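Local coordinates for type II secretion system protein C (Vibrio cholerae, PDB 2I4S), which probably serves, as the PDZ domain of EpsC, the type II secretion system that exports proteins, cholera toxin among them, through the outer membrane, at residues Y24-Q29 with R40-K45; A61-G66 with S89-R94; R16-I21 with S81-T86. All blocks are in the same frame, centred on the assembly; numbering follows the deposited sequence.

Contact 1 of 3, residues Y24-Q29 with R40-K45; sequences YVRLSQ and RVSPGK
Val-41 packs between Val-25 and Leu-27 on the inner face of a beta hairpin, the antiparallel pair made by strands 25-32 and 35-43 of this PDZ domain. The packing is tight here. Each methyl of Val-41 serves a different neighbour: CG1, anti to the backbone N (chi1 176°), meets Val-25 CG1 at 3.6 Å in an oblique crossing, while CG2 lies alongside Leu-27 CD2, the two side chains pointing the same way. Helix 48-53 covers this side, with Ile-53 against Val-25 and Phe-50 against Val-41 and Pro-43. The backbone between the strands is ordinary antiparallel ladder. Arg-26 pairs with Ser-42 through two hydrogen bonds, Arg-26 N to Ser-42 O and Ser-42 N to Arg-26 O, both 2.9 Å, and Ser-28 pairs with Arg-40 in the same way. In the non-hydrogen-bonded position between them, Val-41 CA approaches Arg-26 O at 3.2 Å in a CA-H...O contact.

The other face, carrying Arg-26, Ser-28, Arg-40 and Ser-42, is looser and more open to solvent. The nearest Arg-26 atom to Ser-42 OG is CB, at 3.5 Å. The Arg-26 chain bends at chi2 (-60°) and runs back over the turn after the strand, where Gly-44 CA lies over one face of the guanidinium, offset toward its rim; NH2 is held by Gln-23 O, which probably helps to fix that plane.

At the end of the hairpin, Gly-44 N donates a hydrogen bond to Tyr-24 O (2.9 Å) from well above the carbonyl plane, 66° out of it. Leu-49 of helix 48-53 touches the buried Tyr-24, and the Lys-45 chain passes obliquely by its ring, Lys-45 CG 3.5 Å from Tyr-24 CE1 and CE 3.1 Å from Tyr-24 OH.

Contact 2 of 3, residues A61-G66 with S89-R94; sequences AVALNG and SLTVER
Strands 60-64 and 87-94 run antiparallel through segments 61-66 and 89-94, where the N-to-C directions of 61-64 and 89-94 differ by 166°, and a classic beta bulge interrupts their pairing within the PDZ sheet. Val-62 and Ala-63 both face Thr-91, whose carbonyl oxygen takes a 2.8 Å bond from Val-62 N and a weak one, 3.5 Å, from Ala-63 N. Beyond the bulge the ladder is regular again, with Thr-91 N returning a bond to Ala-63 O.

On the buried face Leu-90 does most of the packing. Its CD2 lies 3.5 Å from Leu-64 CG and also meets Ala-61 CB, lying between the two; Leu-55 of a loop and Val-101 of strand 97-104 also touch this leucine. On the opposite face Ala-63 CB rests on Thr-91 CB, and Thr-91 OG1 turns to Asp-100. Val-62, the extra residue of the bulge, points to neither face and lies across the Glu-93 chain at about a right angle, with Val-62 CG1 3.4 Å from Glu-93 CG; Glu-93 OE2 is hydrogen-bonded to Gln-98 NE2.

Where strand 60-64 ends, the backbone pairing goes one bond further, Asn-65 N to Ser-89 O, and the side chain then takes over. Asn-65 ND2 goes to Glu-87 O. With Asn-65 CG beside its backbone N and anti to the carbonyl carbon (chi1 -81°), OD1 is brought to Ser-89 N, which bonds it at 2.9 Å from above the amide carbonyl plane, 43° out of it.

Contact 3 of 3, residues R16-I21 with S81-T86; sequences RNPQEI and SMNEMT
Asn-83 grips Gln-19 with both ends of its amide. Its OD1 accepts the backbone N-H of Gln-19 at 2.9 Å, with the donor tilted from the carbonyl plane. Its ND2 gives a nearly straight bond to Gln-19 OE1, 2.8 Å at 173°. Gln-19 OE1 lies in the amide plane of Asn-83; two bonds, one to each end of the amide, should fix its rotation. The two amide planes are turned 33° against each other. Gln-19 reaches its partner with CG between backbone N and carbonyl carbon (chi1 66°), and an extended chain beyond carries OE1 across to ND2.

Beside this polar pair, the Pro-18 ring fits against the turn: CD is 3.2 Å from Asn-83 OD1, CB is 3.3 Å from Met-82 O, and CG faces Met-85 O at longer range. The apolar side is completed by the selenomethionine Met-82, whose bent chain brings CE to Pro-18 CB at 3.6 Å and SE near Ile-21 CG2.

Two short backbone elements present these groups. Residues 18-20 form a 3-10 segment linking helix 2-16 to helix 21-24, and residues 82-85 form a type I beta turn, closed by Met-85 N to Met-82 O, that leads from helix 74-82 of the PDZ domain toward strand 87-94.

Further out, Phe-105 at the C-terminus touches Pro-18, Ile-21 and Met-82, backing the apolar half of the contact. Within the 16-21 segment, Asn-17 ND2 donates a hydrogen bond to the anti lone pair of Glu-20 OE2, 3.0 Å away; Ile-21 also touches Ile-14 of helix 2-16.

In the fold
The three contacts, all partly buried, illustrate how bonding follows place in a fold. Contacts 1 and 2 belong to one antiparallel sheet, where strands 35-43 and 60-64 are neighbours; both rely on backbone ladders and bury apolar residues on one face, meeting where Val-41 CG2 packs on Ala-61 CB. Contact 1 is a local hairpin, whereas contact 2 joins more distant parts of the chain and accommodates a bulge. Contact 3, farther from the centre and smaller, joins loop to turn through an Asn-83 amide that bonds backbone and side chain of Gln-19, an exposed surface pair beside a small apolar patch. Contacts 2 and 3 alternate along the sequence and touch between Asn-65 and Met-85.

Contact 1 of 3, residues Y24-Q29 with R40-K45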
# COMPACT_ATOMS: atom_id res chain seq x y z
N TYR A 24 -7.44 1.27 4.45
CA TYR A 24 -7.81 1.41 3.02
C TYR A 24 -7.08 0.50 2.07
O TYR A 24 -7.59 0.20 0.97
CB TYR A 24 -7.55 2.84 2.55
CG TYR A 24 -8.46 3.83 3.23
CD1 TYR A 24 -9.78 4.01 2.80
CD2 TYR A 24 -8.02 4.53 4.35
CE1 TYR A 24 -10.63 4.89 3.45
CE2 TYR A 24 -8.87 5.42 5.01
CZ TYR A 24 -10.16 5.58 4.56
OH TYR A 24 -10.96 6.46 5.22
N VAL A 25 -5.86 0.15 2.45
CA VAL A 25 -4.97 -0.70 1.65
C VAL A 25 -4.52 -1.86 2.55
O VAL A 25 -3.74 -1.68 3.49
CB VAL A 25 -3.73 0.08 1.13
CG1 VAL A 25 -2.77 -0.85 0.36
CG2 VAL A 25 -4.16 1.24 0.25
N ARG A 26 -5.03 -3.04 2.23
CA ARG A 26 -4.83 -4.22 3.03
C ARG A 26 -3.74 -5.07 2.41
O ARG A 26 -3.69 -5.21 1.18
CB ARG A 26 -6.16 -5.00 3.12
CG ARG A 26 -7.31 -4.18 3.66
CD ARG A 26 -7.05 -3.66 5.08
NE ARG A 26 -8.13 -2.79 5.57
CZ ARG A 26 -9.27 -3.22 6.11
NH1 ARG A 26 -9.51 -4.53 6.23
NH2 ARG A 26 -10.19 -2.34 6.52
N LEU A 27 -2.84 -5.59 3.24
CA LEU A 27 -1.70 -6.37 2.73
C LEU A 27 -1.75 -7.74 3.37
O LEU A 27 -1.95 -7.86 4.57
CB LEU A 27 -0.35 -5.72 3.05
CG LEU A 27 -0.08 -4.26 2.70
CD1 LEU A 27 1.16 -3.79 3.42
CD2 LEU A 27 -0.00 -4.04 1.20
N SER A 28 -1.54 -8.76 2.55
CA SER A 28 -1.63 -10.15 2.98
C SER A 28 -0.47 -10.92 2.36
O SER A 28 -0.29 -10.95 1.12
CB SER A 28 -2.97 -10.71 2.49
OG SER A 28 -3.14 -12.04 2.95
N GLN A 29 0.31 -11.56 3.21
CA GLN A 29 1.56 -12.21 2.82
C GLN A 29 1.38 -13.29 1.75
O GLN A 29 0.50 -14.14 1.86
CB GLN A 29 2.16 -12.85 4.08
CG GLN A 29 3.64 -13.05 4.04
CD GLN A 29 4.18 -13.32 5.43
OE1 GLN A 29 3.93 -14.38 5.99
NE2 GLN A 29 4.90 -12.35 5.99
N ARG A 40 -0.01 -9.45 -1.16
CA ARG A 40 -1.19 -9.22 -2.02
C ARG A 40 -1.90 -8.01 -1.45
O ARG A 40 -2.11 -7.92 -0.24
CB ARG A 40 -2.09 -10.47 -2.03
CG ARG A 40 -3.31 -10.39 -2.95
CD ARG A 40 -2.93 -10.70 -4.40
NE ARG A 40 -2.29 -12.00 -4.50
CZ ARG A 40 -1.28 -12.29 -5.30
NH1 ARG A 40 -0.76 -13.50 -5.28
NH2 ARG A 40 -0.77 -11.36 -6.12
N VAL A 41 -2.20 -7.04 -2.30
CA VAL A 41 -2.84 -5.80 -1.89
C VAL A 41 -4.31 -5.84 -2.27
O VAL A 41 -4.65 -6.18 -3.40
CB VAL A 41 -2.19 -4.61 -2.62
CG1 VAL A 41 -2.90 -3.32 -2.29
CG2 VAL A 41 -0.69 -4.52 -2.26
N SER A 42 -5.18 -5.48 -1.33
CA SER A 42 -6.63 -5.43 -1.60
C SER A 42 -7.27 -4.20 -0.95
O SER A 42 -6.73 -3.67 0.02
CB SER A 42 -7.31 -6.71 -1.11
OG SER A 42 -7.15 -6.86 0.29
N PRO A 43 -8.41 -3.74 -1.48
CA PRO A 43 -9.07 -2.56 -0.90
C PRO A 43 -9.68 -2.85 0.46
O PRO A 43 -10.11 -3.96 0.73
CB PRO A 43 -10.17 -2.21 -1.93
CG PRO A 43 -10.38 -3.44 -2.72
CD PRO A 43 -9.16 -4.31 -2.62
N GLY A 44 -9.68 -1.84 1.32
CA GLY A 44 -10.26 -1.96 2.64
C GLY A 44 -11.54 -1.16 2.71
O GLY A 44 -12.45 -1.35 1.89
N LYS A 45 -11.62 -0.25 3.66
CA LYS A 45 -12.91 0.32 4.04
C LYS A 45 -13.69 1.10 2.96
O LYS A 45 -14.92 1.00 2.88
CB LYS A 45 -12.82 1.06 5.38
CG LYS A 45 -12.37 2.50 5.36
CD LYS A 45 -13.21 3.24 6.37
CE LYS A 45 -12.52 4.45 6.93
NZ LYS A 45 -13.54 5.40 7.45

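Contact 2 of 3, residues A61-G66 with S89-R94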
# COMPACT_ATOMS: atom_id res chain seq x y z
N ALA A 61 2.42 -6.24 -3.75
CA ALA A 61 3.49 -5.29 -3.41
C ALA A 61 4.81 -6.03 -3.14
O ALA A 61 4.83 -7.01 -2.39
CB ALA A 61 3.08 -4.47 -2.19
N VAL A 62 5.88 -5.58 -3.78
CA VAL A 62 7.23 -6.12 -3.51
C VAL A 62 8.24 -5.11 -2.90
O VAL A 62 9.26 -5.51 -2.32
CB VAL A 62 7.84 -6.82 -4.76
CG1 VAL A 62 6.91 -7.94 -5.28
CG2 VAL A 62 8.15 -5.82 -5.87
N ALA A 63 7.92 -3.81 -2.99
CA ALA A 63 8.71 -2.75 -2.36
C ALA A 63 7.76 -1.66 -1.90
O ALA A 63 6.79 -1.36 -2.59
CB ALA A 63 9.73 -2.15 -3.35
N LEU A 64 8.05 -1.06 -0.75
CA LEU A 64 7.22 0.03 -0.25
C LEU A 64 8.09 1.06 0.44
O LEU A 64 8.77 0.74 1.40
CB LEU A 64 6.14 -0.50 0.69
CG LEU A 64 5.03 0.47 1.14
CD1 LEU A 64 3.90 -0.34 1.78
CD2 LEU A 64 5.54 1.55 2.09
N ASN A 65 8.08 2.28 -0.09
CA ASN A 65 9.04 3.33 0.30
C ASN A 65 10.45 2.81 0.49
O ASN A 65 11.12 3.15 1.47
CB ASN A 65 8.57 4.09 1.55
CG ASN A 65 7.53 5.17 1.24
OD1 ASN A 65 7.36 5.57 0.08
ND2 ASN A 65 6.83 5.64 2.27
N GLY A 66 10.91 1.98 -0.44
CA GLY A 66 12.28 1.50 -0.41
C GLY A 66 12.50 0.26 0.44
O GLY A 66 13.57 -0.32 0.39
N SER A 89 5.21 5.25 -1.82
CA SER A 89 5.63 4.78 -3.13
C SER A 89 5.58 3.26 -3.10
O SER A 89 6.26 2.64 -2.29
CB SER A 89 7.06 5.21 -3.40
OG SER A 89 7.16 6.60 -3.62
N LEU A 90 4.79 2.65 -3.98
CA LEU A 90 4.71 1.18 -4.02
C LEU A 90 5.19 0.60 -5.36
O LEU A 90 4.85 1.12 -6.42
CB LEU A 90 3.27 0.75 -3.84
CG LEU A 90 2.69 0.25 -2.53
CD1 LEU A 90 1.35 -0.41 -2.85
CD2 LEU A 90 3.61 -0.74 -1.87
N THR A 91 5.93 -0.50 -5.32
CA THR A 91 6.18 -1.29 -6.52
C THR A 91 5.36 -2.55 -6.38
O THR A 91 5.46 -3.25 -5.36
CB THR A 91 7.67 -1.65 -6.70
OG1 THR A 91 8.42 -0.44 -6.86
CG2 THR A 91 7.85 -2.51 -7.95
N VAL A 92 4.51 -2.81 -7.37
CA VAL A 92 3.64 -3.96 -7.37
C VAL A 92 3.89 -4.81 -8.60
O VAL A 92 4.26 -4.31 -9.66
CB VAL A 92 2.11 -3.59 -7.30
CG1 VAL A 92 1.81 -2.81 -6.01
CG2 VAL A 92 1.69 -2.81 -8.54
N GLU A 93 3.69 -6.12 -8.46
CA GLU A 93 3.73 -7.02 -9.61
C GLU A 93 2.29 -7.33 -9.96
O GLU A 93 1.51 -7.75 -9.09
CB GLU A 93 4.49 -8.29 -9.27
CG GLU A 93 5.77 -7.98 -8.50
CD GLU A 93 6.88 -9.00 -8.71
OE1 GLU A 93 6.58 -10.21 -8.74
OE2 GLU A 93 8.05 -8.59 -8.84
N ARG A 94 1.96 -7.14 -11.23
CA ARG A 94 0.60 -7.23 -11.74
C ARG A 94 0.68 -8.15 -12.92
O ARG A 94 1.26 -7.80 -13.95
CB ARG A 94 0.13 -5.84 -12.21
CG ARG A 94 -1.28 -5.78 -12.70
CD ARG A 94 -1.62 -4.31 -13.04
NE ARG A 94 -1.65 -3.52 -11.81
CZ ARG A 94 -1.50 -2.21 -11.74
NH1 ARG A 94 -1.28 -1.52 -12.85
NH2 ARG A 94 -1.59 -1.59 -10.57

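Contact 3 of 3, residues R16-I21 with S81-T86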
# COMPACT_ATOMS: atom_id res chain seq x y z
N ARG A 16 -2.57 13.36 8.53
CA ARG A 16 -2.64 13.65 9.95
C ARG A 16 -2.36 12.40 10.79
O ARG A 16 -1.98 12.50 11.95
CB ARG A 16 -4.04 14.17 10.30
CG ARG A 16 -4.13 15.70 10.44
CD ARG A 16 -5.58 16.18 10.58
NE ARG A 16 -6.13 16.55 9.29
CZ ARG A 16 -6.08 17.78 8.77
NH1 ARG A 16 -6.59 18.02 7.57
NH2 ARG A 16 -5.53 18.77 9.47
N ASN A 17 -2.57 11.23 10.19
CA ASN A 17 -2.45 9.97 10.92
C ASN A 17 -2.08 8.82 10.00
O ASN A 17 -2.92 8.01 9.68
CB ASN A 17 -3.75 9.68 11.65
CG ASN A 17 -3.67 8.45 12.54
OD1 ASN A 17 -2.64 8.17 13.15
ND2 ASN A 17 -4.75 7.71 12.60
N PRO A 18 -0.82 8.78 9.53
CA PRO A 18 -0.50 7.91 8.39
C PRO A 18 -0.87 6.43 8.48
O PRO A 18 -1.18 5.81 7.46
CB PRO A 18 1.01 8.11 8.24
CG PRO A 18 1.22 9.54 8.72
CD PRO A 18 0.35 9.56 9.95
N GLN A 19 -0.87 5.87 9.68
CA GLN A 19 -1.29 4.47 9.84
C GLN A 19 -2.73 4.21 9.34
O GLN A 19 -3.13 3.08 9.12
CB GLN A 19 -1.21 4.07 11.32
CG GLN A 19 -2.19 4.81 12.19
CD GLN A 19 -1.92 4.57 13.68
OE1 GLN A 19 -0.78 4.50 14.10
NE2 GLN A 19 -2.97 4.43 14.45
N GLU A 20 -3.53 5.26 9.20
CA GLU A 20 -4.88 5.12 8.67
C GLU A 20 -4.86 4.54 7.26
O GLU A 20 -5.82 3.92 6.83
CB GLU A 20 -5.60 6.46 8.65
CG GLU A 20 -6.10 6.92 10.01
CD GLU A 20 -6.91 8.20 9.92
OE1 GLU A 20 -7.48 8.45 8.83
OE2 GLU A 20 -6.95 8.96 10.92
N ILE A 21 -3.75 4.72 6.55
CA ILE A 21 -3.59 4.14 5.23
C ILE A 21 -3.93 2.64 5.25
O ILE A 21 -4.49 2.13 4.29
CB ILE A 21 -2.15 4.35 4.65
CG1 ILE A 21 -2.06 3.90 3.19
CG2 ILE A 21 -1.11 3.59 5.47
CD1 ILE A 21 -2.38 4.96 2.18
N SER A 81 7.35 2.65 11.19
CA SER A 81 7.90 3.81 10.49
C SER A 81 6.84 4.65 9.78
O SER A 81 7.12 5.78 9.38
CB SER A 81 8.94 3.39 9.45
OG SER A 81 9.91 2.49 10.01
N MSE A 82 5.65 4.08 9.61
CA MSE A 82 4.65 4.70 8.74
C MSE A 82 4.26 6.08 9.22
O MSE A 82 4.06 6.97 8.39
CB MSE A 82 3.39 3.83 8.59
CG MSE A 82 2.33 4.42 7.66
SE MSE A 82 2.86 4.79 5.77
CE MSE A 82 3.23 6.71 5.83
N ASN A 83 4.17 6.27 10.53
CA ASN A 83 3.65 7.53 11.06
C ASN A 83 4.64 8.68 10.83
O ASN A 83 4.30 9.84 10.97
CB ASN A 83 3.16 7.40 12.51
CG ASN A 83 1.78 6.72 12.60
OD1 ASN A 83 0.90 6.95 11.74
ND2 ASN A 83 1.60 5.87 13.61
N GLU A 84 5.85 8.32 10.40
CA GLU A 84 6.92 9.26 10.07
C GLU A 84 7.00 9.61 8.57
O GLU A 84 7.76 10.49 8.19
CB GLU A 84 8.29 8.69 10.50
CG GLU A 84 8.32 8.02 11.86
CD GLU A 84 8.14 9.00 12.99
OE1 GLU A 84 8.45 10.19 12.77
OE2 GLU A 84 7.67 8.60 14.08
N MSE A 85 6.24 8.92 7.72
CA MSE A 85 6.31 9.11 6.27
C MSE A 85 5.20 10.03 5.76
O MSE A 85 4.18 10.19 6.42
CB MSE A 85 6.26 7.75 5.54
CG MSE A 85 7.56 6.88 5.59
SE MSE A 85 7.03 4.95 5.41
CE MSE A 85 8.79 4.14 5.93
N THR A 86 5.38 10.64 4.58
CA THR A 86 4.35 11.55 4.06
C THR A 86 3.92 11.21 2.63
O THR A 86 3.33 12.04 1.92
CB THR A 86 4.80 13.00 4.03
OG1 THR A 86 5.85 13.14 3.07
CG2 THR A 86 5.26 13.47 5.41